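Local coordinates for uncharacterized protein (Escherichia coli UMEA 3162-1, PDB 4X5M), which mediates, as a homodimer, the passive movement of sugar across the membrane down its concentration gradient, probably by rocking-type motions, at residues Thr7-Ala12 / Asp59-Ile64; Met42-Val47 / Val68-Ala73; Ile35-Tyr40 / Pro75-Thr80. All blocks are in the same frame, centred on the assembly; numbering follows the deposited sequence.

Interaction 1. Residues Thr7-Ala12 / Asp59-Ile64. With OLA (oleic acid), chain F; OLB ((2S)-2,3-dihydroxypropyl (9Z)-octadec-9-enoate), chain G.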
loop_
_atom_site.group_PDB
_atom_site.type_symbol
_atom_site.label_atom_id
_atom_site.label_comp_id
_atom_site.label_asym_id
_atom_site.label_seq_id
_atom_site.Cartn_x
_atom_site.Cartn_y
_atom_site.Cartn_z
ATOM N N THR A 7 3.072 11.707 13.749
ATOM C CA THR A 7 3.901 10.663 13.157
ATOM C C THR A 7 3.080 9.793 12.210
ATOM O O THR A 7 3.526 9.458 11.111
ATOM C CB THR A 7 4.548 9.772 14.237
ATOM O OG1 THR A 7 5.271 10.592 15.164
ATOM C CG2 THR A 7 5.501 8.767 13.606
ATOM N N GLY A 8 1.875 9.436 12.642
ATOM C CA GLY A 8 0.977 8.636 11.828
ATOM C C GLY A 8 0.524 9.369 10.581
ATOM O O GLY A 8 0.457 8.788 9.497
ATOM N N LEU A 9 0.209 10.651 10.737
ATOM C CA LEU A 9 -0.189 11.488 9.611
ATOM C C LEU A 9 0.984 11.680 8.658
ATOM O O LEU A 9 0.808 11.728 7.439
ATOM C CB LEU A 9 -0.709 12.841 10.100
ATOM C CG LEU A 9 -1.958 12.781 10.981
ATOM C CD1 LEU A 9 -2.330 14.164 11.486
ATOM C CD2 LEU A 9 -3.114 12.154 10.218
ATOM N N PHE A 10 2.179 11.793 9.230
ATOM C CA PHE A 10 3.416 11.860 8.459
ATOM C C PHE A 10 3.568 10.588 7.632
ATOM O O PHE A 10 3.882 10.639 6.441
ATOM C CB PHE A 10 4.613 12.046 9.396
ATOM C CG PHE A 10 5.921 12.278 8.691
ATOM C CD1 PHE A 10 6.296 13.553 8.302
ATOM C CD2 PHE A 10 6.788 11.225 8.444
ATOM C CE1 PHE A 10 7.503 13.773 7.664
ATOM C CE2 PHE A 10 7.997 11.438 7.806
ATOM C CZ PHE A 10 8.356 12.714 7.418
ATOM N N ALA A 11 3.328 9.452 8.277
ATOM C CA ALA A 11 3.386 8.153 7.622
ATOM C C ALA A 11 2.299 8.016 6.564
ATOM O O ALA A 11 2.559 7.558 5.451
ATOM C CB ALA A 11 3.258 7.039 8.650
ATOM N N ALA A 12 1.083 8.413 6.925
ATOM C CA ALA A 12 -0.060 8.322 6.024
ATOM C C ALA A 12 0.159 9.145 4.760
ATOM O O ALA A 12 -0.201 8.716 3.666
ATOM C CB ALA A 12 -1.330 8.770 6.736
ATOM N N ASP A 59 -8.125 5.692 15.573
ATOM C CA ASP A 59 -6.865 6.023 14.924
ATOM C C ASP A 59 -7.127 6.769 13.622
ATOM O O ASP A 59 -7.399 6.155 12.590
ATOM C CB ASP A 59 -6.058 4.747 14.662
ATOM C CG ASP A 59 -4.597 5.025 14.369
ATOM O OD1 ASP A 59 -4.294 6.030 13.692
ATOM O OD2 ASP A 59 -3.744 4.233 14.822
ATOM N N PHE A 60 -7.041 8.095 13.671
ATOM C CA PHE A 60 -7.349 8.911 12.503
ATOM C C PHE A 60 -6.281 8.779 11.422
ATOM O O PHE A 60 -6.559 8.981 10.242
ATOM C CB PHE A 60 -7.514 10.380 12.895
ATOM C CG PHE A 60 -7.967 11.257 11.762
ATOM C CD1 PHE A 60 -9.290 11.248 11.350
ATOM C CD2 PHE A 60 -7.070 12.081 11.103
ATOM C CE1 PHE A 60 -9.712 12.046 10.304
ATOM C CE2 PHE A 60 -7.486 12.883 10.055
ATOM C CZ PHE A 60 -8.808 12.866 9.655
ATOM N N ALA A 61 -5.059 8.444 11.829
ATOM C CA ALA A 61 -3.973 8.237 10.879
ATOM C C ALA A 61 -4.273 7.039 9.985
ATOM O O ALA A 61 -4.176 7.123 8.762
ATOM C CB ALA A 61 -2.654 8.042 11.607
ATOM N N VAL A 62 -4.643 5.925 10.609
ATOM C CA VAL A 62 -5.025 4.722 9.882
ATOM C C VAL A 62 -6.284 4.977 9.061
ATOM O O VAL A 62 -6.389 4.544 7.912
ATOM C CB VAL A 62 -5.258 3.537 10.843
ATOM C CG1 VAL A 62 -5.894 2.362 10.115
ATOM C CG2 VAL A 62 -3.947 3.122 11.500
ATOM N N LEU A 63 -7.229 5.697 9.658
ATOM C CA LEU A 63 -8.498 6.010 9.010
ATOM C C LEU A 63 -8.325 6.788 7.709
ATOM O O LEU A 63 -8.734 6.322 6.646
ATOM C CB LEU A 63 -9.400 6.799 9.962
ATOM C CG LEU A 63 -10.469 5.991 10.698
ATOM C CD1 LEU A 63 -11.310 6.891 11.591
ATOM C CD2 LEU A 63 -11.347 5.247 9.702
ATOM N N ILE A 64 -7.720 7.970 7.793
ATOM C CA ILE A 64 -7.600 8.844 6.630
ATOM C C ILE A 64 -6.713 8.225 5.549
ATOM O O ILE A 64 -6.915 8.469 4.362
ATOM C CB ILE A 64 -7.053 10.244 7.020
ATOM C CG1 ILE A 64 -7.250 11.239 5.873
ATOM C CG2 ILE A 64 -5.586 10.170 7.436
ATOM C CD1 ILE A 64 -6.737 12.631 6.177
HETATM C C12 OLA F . -1.513 16.394 7.128
HETATM C C13 OLA F . -1.155 15.324 6.120
HETATM C C14 OLA F . -2.296 14.337 6.017
HETATM C C15 OLA F . -1.841 13.120 5.244
HETATM C C16 OLA F . -2.879 12.030 5.389
HETATM C C17 OLA F . -3.642 11.889 4.091
HETATM C C18 OLA F . -3.025 10.778 3.271
HETATM C C1 OLB G . -2.892 1.025 3.517
HETATM C C2 OLB G . -2.218 1.521 2.258
HETATM C C3 OLB G . -2.070 0.349 1.312
HETATM C C4 OLB G . -0.649 0.265 0.788
HETATM C C5 OLB G . -0.254 -1.194 0.625
HETATM O O19 OLB G . -3.638 0.069 3.467
HETATM O O20 OLB G . -2.643 1.663 4.743
HETATM C C21 OLB G . -2.866 0.836 5.860
HETATM C C22 OLB G . -2.268 1.490 7.083
HETATM O O23 OLB G . -3.303 2.012 7.880
HETATM C C24 OLB G . -1.496 0.462 7.873
HETATM O O25 OLB G . -0.138 0.521 7.499
HETATM C C6 OLB G . 1.183 -1.355 0.164
HETATM C C7 OLB G . 1.345 -0.837 -1.255
HETATM C C8 OLB G . 1.728 -1.927 -2.251
HETATM C C9 OLB G . 3.236 -2.058 -2.401
HETATM C C10 OLB G . 3.965 -1.337 -3.284
HETATM C C11 OLB G . 3.316 -0.341 -4.218
HETATM C C12 OLB G . 2.869 -1.027 -5.496
HETATM C C13 OLB G . 1.455 -0.566 -5.781
HETATM C C14 OLB G . 0.694 -1.581 -6.604
HETATM C C15 OLB G . -0.717 -1.069 -6.776
HETATM C C16 OLB G . -1.352 -0.932 -5.409
HETATM C C17 OLB G . -2.169 0.339 -5.344
HETATM C C18 OLB G . -2.025 0.929 -3.960
#
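G8 and A61 bring two nearly parallel helices of the SemiSWEET three-helix bundle together: helix 3-17, in the first transmembrane segment, and the start of helix 60-86. The short axes run 8.6 Å apart at 19°.

The helices are closest where A61 CB meets the G8 backbone. The CA atoms of G8 and A61 are 5.1 Å apart. G8 has no side chain, and A61 CB lies directly on its backbone, 3.6 Å from G8 C. One turn on, A12 CB lies near A61 O.

The apolar side chains meet beside this point. L9 CG is anti to the carbonyl carbon (chi1 -62°), and CD2 is the branch that reaches the edge of the F60 ring, 4.1 Å from F60 CD2. The same methyl lies 4.2 Å from I64 CG2. I64 CB in turn sits over one face of F60, offset toward the rim. An oleic acid tail runs past I64 CD1 and the A12 carbonyl.

The polar contacts belong to the helix start. D59 is the N-cap of helix 60-86, and its carboxylate also hydrogen-bonds Y53 OH of the second subunit. The capping bond from V62 N to D59 OD1 is 3.1 Å long, with the N-H coming from above the carboxylate plane.

Interaction 2. Residues Met42-Val47 / Val68-Ala73. With OLA (oleic acid), chain E; OLB ((2S)-2,3-dihydroxypropyl (9Z)-octadec-9-enoate), chain G.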
loop_
_atom_site.group_PDB
_atom_site.type_symbol
_atom_site.label_atom_id
_atom_site.label_comp_id
_atom_site.label_asym_id
_atom_site.label_seq_id
_atom_site.Cartn_x
_atom_site.Cartn_y
_atom_site.Cartn_z
ATOM N N MET A 42 -9.005 -8.202 -3.224
ATOM C CA MET A 42 -8.301 -8.548 -1.994
ATOM C C MET A 42 -7.809 -7.291 -1.284
ATOM O O MET A 42 -7.941 -7.158 -0.066
ATOM C CB MET A 42 -7.118 -9.475 -2.282
ATOM C CG MET A 42 -7.483 -10.932 -2.490
ATOM S SD MET A 42 -6.005 -11.957 -2.626
ATOM C CE MET A 42 -5.131 -11.476 -1.137
ATOM N N PHE A 43 -7.240 -6.374 -2.060
ATOM C CA PHE A 43 -6.704 -5.127 -1.529
ATOM C C PHE A 43 -7.796 -4.281 -0.884
ATOM O O PHE A 43 -7.628 -3.779 0.226
ATOM C CB PHE A 43 -6.012 -4.333 -2.640
ATOM C CG PHE A 43 -5.352 -3.068 -2.164
ATOM C CD1 PHE A 43 -4.243 -3.120 -1.338
ATOM C CD2 PHE A 43 -5.832 -1.830 -2.557
ATOM C CE1 PHE A 43 -3.630 -1.961 -0.902
ATOM C CE2 PHE A 43 -5.223 -0.667 -2.126
ATOM C CZ PHE A 43 -4.121 -0.733 -1.298
ATOM N N LEU A 44 -8.914 -4.133 -1.589
ATOM C CA LEU A 44 -10.035 -3.340 -1.097
ATOM C C LEU A 44 -10.677 -3.975 0.132
ATOM O O LEU A 44 -11.139 -3.273 1.031
ATOM C CB LEU A 44 -11.080 -3.149 -2.198
ATOM C CG LEU A 44 -10.729 -2.103 -3.259
ATOM C CD1 LEU A 44 -11.753 -2.105 -4.379
ATOM C CD2 LEU A 44 -10.633 -0.729 -2.622
ATOM N N THR A 45 -10.703 -5.304 0.163
ATOM C CA THR A 45 -11.210 -6.032 1.322
ATOM C C THR A 45 -10.411 -5.660 2.566
ATOM O O THR A 45 -10.974 -5.440 3.640
ATOM C CB THR A 45 -11.150 -7.558 1.105
ATOM O OG1 THR A 45 -12.001 -7.921 0.010
ATOM C CG2 THR A 45 -11.604 -8.298 2.352
ATOM N N GLY A 46 -9.094 -5.577 2.408
ATOM C CA GLY A 46 -8.222 -5.184 3.497
ATOM C C GLY A 46 -8.380 -3.722 3.867
ATOM O O GLY A 46 -8.360 -3.370 5.048
ATOM N N VAL A 47 -8.537 -2.869 2.858
ATOM C CA VAL A 47 -8.715 -1.434 3.077
ATOM C C VAL A 47 -9.959 -1.158 3.914
ATOM O O VAL A 47 -9.917 -0.381 4.869
ATOM C CB VAL A 47 -8.815 -0.664 1.742
ATOM C CG1 VAL A 47 -9.266 0.769 1.982
ATOM C CG2 VAL A 47 -7.480 -0.686 1.014
ATOM N N VAL A 68 -8.616 7.579 1.869
ATOM C CA VAL A 68 -8.047 8.145 0.650
ATOM C C VAL A 68 -7.651 7.031 -0.316
ATOM O O VAL A 68 -7.883 7.132 -1.523
ATOM C CB VAL A 68 -6.817 9.033 0.949
ATOM C CG1 VAL A 68 -6.173 9.503 -0.345
ATOM C CG2 VAL A 68 -7.217 10.224 1.799
ATOM N N THR A 69 -7.066 5.967 0.228
ATOM C CA THR A 69 -6.720 4.787 -0.562
ATOM C C THR A 69 -7.961 4.218 -1.243
ATOM O O THR A 69 -7.920 3.836 -2.413
ATOM C CB THR A 69 -6.066 3.692 0.308
ATOM O OG1 THR A 69 -4.850 4.193 0.874
ATOM C CG2 THR A 69 -5.755 2.460 -0.524
ATOM N N LEU A 70 -9.065 4.178 -0.503
ATOM C CA LEU A 70 -10.330 3.682 -1.036
ATOM C C LEU A 70 -10.809 4.528 -2.215
ATOM O O LEU A 70 -11.273 3.996 -3.222
ATOM C CB LEU A 70 -11.398 3.658 0.061
ATOM C CG LEU A 70 -12.801 3.213 -0.363
ATOM C CD1 LEU A 70 -12.786 1.772 -0.855
ATOM C CD2 LEU A 70 -13.788 3.384 0.782
ATOM N N PHE A 71 -10.682 5.845 -2.087
ATOM C CA PHE A 71 -11.108 6.766 -3.139
ATOM C C PHE A 71 -10.197 6.708 -4.362
ATOM O O PHE A 71 -10.538 7.227 -5.425
ATOM C CB PHE A 71 -11.167 8.200 -2.605
ATOM C CG PHE A 71 -12.489 8.564 -1.989
ATOM C CD1 PHE A 71 -12.793 8.188 -0.692
ATOM C CD2 PHE A 71 -13.425 9.288 -2.708
ATOM C CE1 PHE A 71 -14.009 8.523 -0.125
ATOM C CE2 PHE A 71 -14.642 9.627 -2.149
ATOM C CZ PHE A 71 -14.935 9.245 -0.855
ATOM N N LEU A 72 -9.035 6.082 -4.207
ATOM C CA LEU A 72 -8.099 5.920 -5.313
ATOM C C LEU A 72 -8.198 4.527 -5.924
ATOM O O LEU A 72 -8.122 4.367 -7.141
ATOM C CB LEU A 72 -6.665 6.189 -4.849
ATOM C CG LEU A 72 -6.278 7.656 -4.650
ATOM C CD1 LEU A 72 -4.859 7.774 -4.114
ATOM C CD2 LEU A 72 -6.425 8.418 -5.959
ATOM N N ALA A 73 -8.379 3.524 -5.071
ATOM C CA ALA A 73 -8.383 2.130 -5.508
ATOM C C ALA A 73 -9.713 1.707 -6.125
ATOM O O ALA A 73 -9.737 0.991 -7.126
ATOM C CB ALA A 73 -8.034 1.216 -4.341
HETATM C C1 OLA E . -15.157 8.291 13.189
HETATM O O1 OLA E . -16.293 7.954 13.615
HETATM O O2 OLA E . -14.154 8.224 13.947
HETATM C C2 OLA E . -14.998 8.774 11.764
HETATM C C3 OLA E . -14.961 7.580 10.837
HETATM C C4 OLA E . -15.891 7.798 9.664
HETATM C C5 OLA E . -16.258 6.448 9.087
HETATM C C6 OLA E . -16.571 6.572 7.611
HETATM C C7 OLA E . -16.675 5.186 7.011
HETATM C C8 OLA E . -16.970 5.290 5.531
HETATM C C9 OLA E . -15.669 5.291 4.760
HETATM C C10 OLA E . -15.653 5.560 3.438
HETATM C C11 OLA E . -16.937 5.868 2.699
HETATM C C12 OLA E . -16.612 6.205 1.260
HETATM C C13 OLA E . -17.865 6.635 0.532
HETATM C C14 OLA E . -17.922 5.963 -0.825
HETATM C C15 OLA E . -16.624 6.185 -1.573
HETATM C C16 OLA E . -16.542 5.211 -2.727
HETATM C C17 OLA E . -15.178 5.300 -3.375
HETATM C C18 OLA E . -15.126 6.508 -4.285
HETATM C C1 OLB G . -2.892 1.025 3.517
HETATM C C2 OLB G . -2.218 1.521 2.258
HETATM C C3 OLB G . -2.070 0.349 1.312
HETATM C C4 OLB G . -0.649 0.265 0.788
HETATM C C5 OLB G . -0.254 -1.194 0.625
HETATM O O19 OLB G . -3.638 0.069 3.467
HETATM O O20 OLB G . -2.643 1.663 4.743
HETATM C C21 OLB G . -2.866 0.836 5.860
HETATM C C22 OLB G . -2.268 1.490 7.083
HETATM O O23 OLB G . -3.303 2.012 7.880
HETATM C C24 OLB G . -1.496 0.462 7.873
HETATM O O25 OLB G . -0.138 0.521 7.499
HETATM C C6 OLB G . 1.183 -1.355 0.164
HETATM C C7 OLB G . 1.345 -0.837 -1.255
HETATM C C8 OLB G . 1.728 -1.927 -2.251
HETATM C C9 OLB G . 3.236 -2.058 -2.401
HETATM C C10 OLB G . 3.965 -1.337 -3.284
HETATM C C11 OLB G . 3.316 -0.341 -4.218
HETATM C C12 OLB G . 2.869 -1.027 -5.496
HETATM C C13 OLB G . 1.455 -0.566 -5.781
HETATM C C14 OLB G . 0.694 -1.581 -6.604
HETATM C C15 OLB G . -0.717 -1.069 -6.776
HETATM C C16 OLB G . -1.352 -0.932 -5.409
HETATM C C17 OLB G . -2.169 0.339 -5.344
HETATM C C18 OLB G . -2.025 0.929 -3.960
#
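The F43 ring meets T69 CG2 obliquely at CE2, 3.6 Å away, and has A73 CB near its plane at the edge. This is the antiparallel packing of transmembrane helices 37-57 and 60-86 within the three-helix SemiSWEET bundle. V47 CG2, from the next turn of the same helix, lies over one face of the ring, offset toward the rim. The monoolein OLB is also at the ring edge, with its C3 3.5 Å from F43 CZ. F19 of the second subunit meets F43 edge-to-face. The ring is thus shared between its own bundle, the lipid and the dimer partner. F43 CG is anti to the backbone N (chi1 -176°), which carries the ring out toward T69. With an alanine here, T69 CG2, OLB C3 and F19 of the second subunit would probably lose their aromatic neighbour, and a gap would open beside A73.

The other flat group, F71, points to the lipid side. An oleic acid chain runs across one of its faces.

The short axes cross at 156° and are 10.2 Å apart, so side chains fill the gap. No hydrogen bond crosses it. L44 inserts CD2 between two partners, L70 CD1 and A73 CB, each at 3.7 Å. The L44 and L70 side chains cross at about a right angle. V47 uses both branches: CG2 touches T69 CG2 and CG1 touches L70 CB.

T69 turns its methyl to the contact, with CG2 anti to the backbone N. Its OG1 is hydrogen-bonded to A65 O on its own helix. The T69 carbonyl also takes two backbone bonds, from A73 N at 2.7 Å and from L72 N at 3.1 Å.

Interaction 3. Residues Ile35-Tyr40 / Pro75-Thr80; sequences ISVVMY and PVLVIT. With OLA (oleic acid), chain D.
I35 and T80 have their CA atoms 7.2 Å apart, and Y40 and L77 6.5 Å, where I35 and the first turn of helix 37-57 pack on helix 60-86 in the three-helix SemiSWEET bundle. The second helix is kinked at P75, whose N has no bond to the turn before.

The Y40 ring crosses the V76 side chain at about a right angle. V76 CG1 lies 3.6 Å from Y40 CZ and also touches OH. Across the dimer, F19 of the second subunit meets this ring edge-to-face.

I35 spreads over two partners. Its CD1 reaches V76 CG1 at 3.7 Å, and its CG2 touches T80 OG1. V37 is split as well: CG1 meets L77 CD1, and CG2 meets T80 CG2 at 3.8 Å. L77 CD1 also packs on Y40 CB.

S36 is the N-cap of helix 37-57. Its OG accepts from M39 N at 167°, which ties off the first turn.

T80 OG1 sits among apolar atoms but has a polar partner on its own helix. Its first torsion (chi1 -60°) places the hydroxyl beside the backbone N. From there OG1 donates to V76 O at 2.7 Å, on the opposite face of that carbonyl from T80 N.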
loop_
_atom_site.group_PDB
_atom_site.type_symbol
_atom_site.label_atom_id
_atom_site.label_comp_id
_atom_site.label_asym_id
_atom_site.label_seq_id
_atom_site.Cartn_x
_atom_site.Cartn_y
_atom_site.Cartn_z
ATOM N N ILE A 35 -3.659 -4.895 -14.710
ATOM C CA ILE A 35 -4.331 -4.822 -13.418
ATOM C C ILE A 35 -5.153 -6.077 -13.143
ATOM O O ILE A 35 -6.024 -6.447 -13.930
ATOM C CB ILE A 35 -5.251 -3.590 -13.331
ATOM C CG1 ILE A 35 -4.428 -2.306 -13.444
ATOM C CG2 ILE A 35 -6.040 -3.606 -12.031
ATOM C CD1 ILE A 35 -5.248 -1.040 -13.340
ATOM N N SER A 36 -4.866 -6.731 -12.021
ATOM C CA SER A 36 -5.604 -7.922 -11.622
ATOM C C SER A 36 -6.836 -7.568 -10.801
ATOM O O SER A 36 -6.740 -6.887 -9.779
ATOM C CB SER A 36 -4.708 -8.869 -10.825
ATOM O OG SER A 36 -5.476 -9.856 -10.161
ATOM N N VAL A 37 -7.992 -8.038 -11.258
ATOM C CA VAL A 37 -9.246 -7.829 -10.544
ATOM C C VAL A 37 -9.195 -8.471 -9.161
ATOM O O VAL A 37 -9.595 -7.860 -8.168
ATOM C CB VAL A 37 -10.442 -8.400 -11.333
ATOM C CG1 VAL A 37 -11.718 -8.314 -10.510
ATOM C CG2 VAL A 37 -10.604 -7.664 -12.655
ATOM N N VAL A 38 -8.684 -9.698 -9.102
ATOM C CA VAL A 38 -8.589 -10.443 -7.848
ATOM C C VAL A 38 -7.721 -9.722 -6.819
ATOM O O VAL A 38 -8.089 -9.622 -5.647
ATOM C CB VAL A 38 -8.023 -11.861 -8.081
ATOM C CG1 VAL A 38 -7.751 -12.556 -6.752
ATOM C CG2 VAL A 38 -8.980 -12.681 -8.927
ATOM N N MET A 39 -6.575 -9.213 -7.261
ATOM C CA MET A 39 -5.661 -8.515 -6.361
ATOM C C MET A 39 -6.295 -7.250 -5.784
ATOM O O MET A 39 -6.112 -6.940 -4.607
ATOM C CB MET A 39 -4.349 -8.169 -7.078
ATOM C CG MET A 39 -3.489 -9.377 -7.418
ATOM S SD MET A 39 -1.745 -8.968 -7.667
ATOM C CE MET A 39 -1.849 -7.776 -8.995
ATOM N N TYR A 40 -7.047 -6.526 -6.607
ATOM C CA TYR A 40 -7.678 -5.290 -6.153
ATOM C C TYR A 40 -8.855 -5.558 -5.219
ATOM O O TYR A 40 -9.107 -4.783 -4.296
ATOM C CB TYR A 40 -8.127 -4.443 -7.346
ATOM C CG TYR A 40 -7.166 -3.321 -7.658
ATOM C CD1 TYR A 40 -6.022 -3.552 -8.409
ATOM C CD2 TYR A 40 -7.393 -2.035 -7.185
ATOM C CE1 TYR A 40 -5.132 -2.532 -8.691
ATOM C CE2 TYR A 40 -6.510 -1.006 -7.460
ATOM C CZ TYR A 40 -5.381 -1.261 -8.214
ATOM O OH TYR A 40 -4.498 -0.242 -8.492
ATOM N N PRO A 75 -12.099 3.472 -7.802
ATOM C CA PRO A 75 -12.314 3.849 -9.204
ATOM C C PRO A 75 -11.458 3.039 -10.176
ATOM O O PRO A 75 -11.901 2.766 -11.292
ATOM C CB PRO A 75 -11.913 5.329 -9.235
ATOM C CG PRO A 75 -12.117 5.796 -7.846
ATOM C CD PRO A 75 -11.703 4.639 -6.992
ATOM N N VAL A 76 -10.252 2.667 -9.757
ATOM C CA VAL A 76 -9.368 1.851 -10.585
ATOM C C VAL A 76 -9.998 0.492 -10.889
ATOM O O VAL A 76 -9.975 0.028 -12.030
ATOM C CB VAL A 76 -7.995 1.646 -9.913
ATOM C CG1 VAL A 76 -7.184 0.590 -10.652
ATOM C CG2 VAL A 76 -7.232 2.960 -9.857
ATOM N N LEU A 77 -10.572 -0.138 -9.867
ATOM C CA LEU A 77 -11.233 -1.426 -10.049
ATOM C C LEU A 77 -12.471 -1.285 -10.934
ATOM O O LEU A 77 -12.735 -2.140 -11.781
ATOM C CB LEU A 77 -11.615 -2.041 -8.700
ATOM C CG LEU A 77 -12.333 -3.395 -8.763
ATOM C CD1 LEU A 77 -11.546 -4.388 -9.605
ATOM C CD2 LEU A 77 -12.572 -3.954 -7.370
ATOM N N VAL A 78 -13.221 -0.202 -10.736
ATOM C CA VAL A 78 -14.409 0.074 -11.543
ATOM C C VAL A 78 -14.072 0.145 -13.029
ATOM O O VAL A 78 -14.702 -0.522 -13.850
ATOM C CB VAL A 78 -15.089 1.395 -11.122
ATOM C CG1 VAL A 78 -16.070 1.855 -12.193
ATOM C CG2 VAL A 78 -15.793 1.233 -9.787
ATOM N N ILE A 79 -13.072 0.954 -13.364
ATOM C CA ILE A 79 -12.617 1.088 -14.744
ATOM C C ILE A 79 -12.108 -0.248 -15.282
ATOM O O ILE A 79 -12.352 -0.596 -16.440
ATOM C CB ILE A 79 -11.506 2.154 -14.868
ATOM C CG1 ILE A 79 -12.016 3.514 -14.390
ATOM C CG2 ILE A 79 -11.009 2.251 -16.302
ATOM C CD1 ILE A 79 -10.941 4.578 -14.324
ATOM N N THR A 80 -11.412 -0.998 -14.431
ATOM C CA THR A 80 -10.884 -2.305 -14.811
ATOM C C THR A 80 -12.006 -3.267 -15.190
ATOM O O THR A 80 -11.921 -3.970 -16.198
ATOM C CB THR A 80 -10.047 -2.931 -13.676
ATOM O OG1 THR A 80 -8.937 -2.079 -13.370
ATOM C CG2 THR A 80 -9.525 -4.299 -14.089
HETATM C C1 OLA D . -14.527 6.518 -13.213
HETATM O O1 OLA D . -14.758 6.154 -14.396
HETATM O O2 OLA D . -14.044 5.702 -12.384
HETATM C C2 OLA D . -14.831 7.935 -12.783
HETATM C C3 OLA D . -14.794 8.017 -11.273
HETATM C C4 OLA D . -16.180 7.772 -10.718
HETATM C C5 OLA D . -16.082 7.407 -9.253
HETATM C C6 OLA D . -17.035 6.270 -8.958
HETATM C C7 OLA D . -16.415 5.340 -7.938
HETATM C C8 OLA D . -17.372 4.207 -7.633
HETATM C C9 OLA D . -18.487 4.712 -6.743
HETATM C C10 OLA D . -19.084 3.879 -5.867
HETATM C C11 OLA D . -18.643 2.435 -5.760
HETATM C C12 OLA D . -19.324 1.789 -4.571
HETATM C C13 OLA D . -18.619 2.204 -3.298
HETATM C C14 OLA D . -19.524 1.969 -2.109
HETATM C C15 OLA D . -18.819 2.408 -0.844
HETATM C C16 OLA D . -19.696 2.143 0.360
HETATM C C17 OLA D . -18.828 2.055 1.595
HETATM C C18 OLA D . -19.696 2.072 2.833
#

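Overall arrangement
All three contacts share helix 60-86, which runs through the bundle as its common partner. Interaction 1 joins its start to helix 3-17. Interactions 2 and 3 join later turns to helix 37-57. Interactions 1 and 3 lie on opposite sides of the chain's centre, their centres about 25 Å apart. Interaction 2 is near that centre, about 15 Å from interaction 1 and 10 Å from interaction 3. Interactions 2 and 3 touch directly: L44 CD1 packs on L77 CD2 at 3.6 Å. The lipid OLB reaches all three, meeting V62, F43 and Y40, and it is hydrogen-bonded to N66 of both subunits. All three also touch the second subunit.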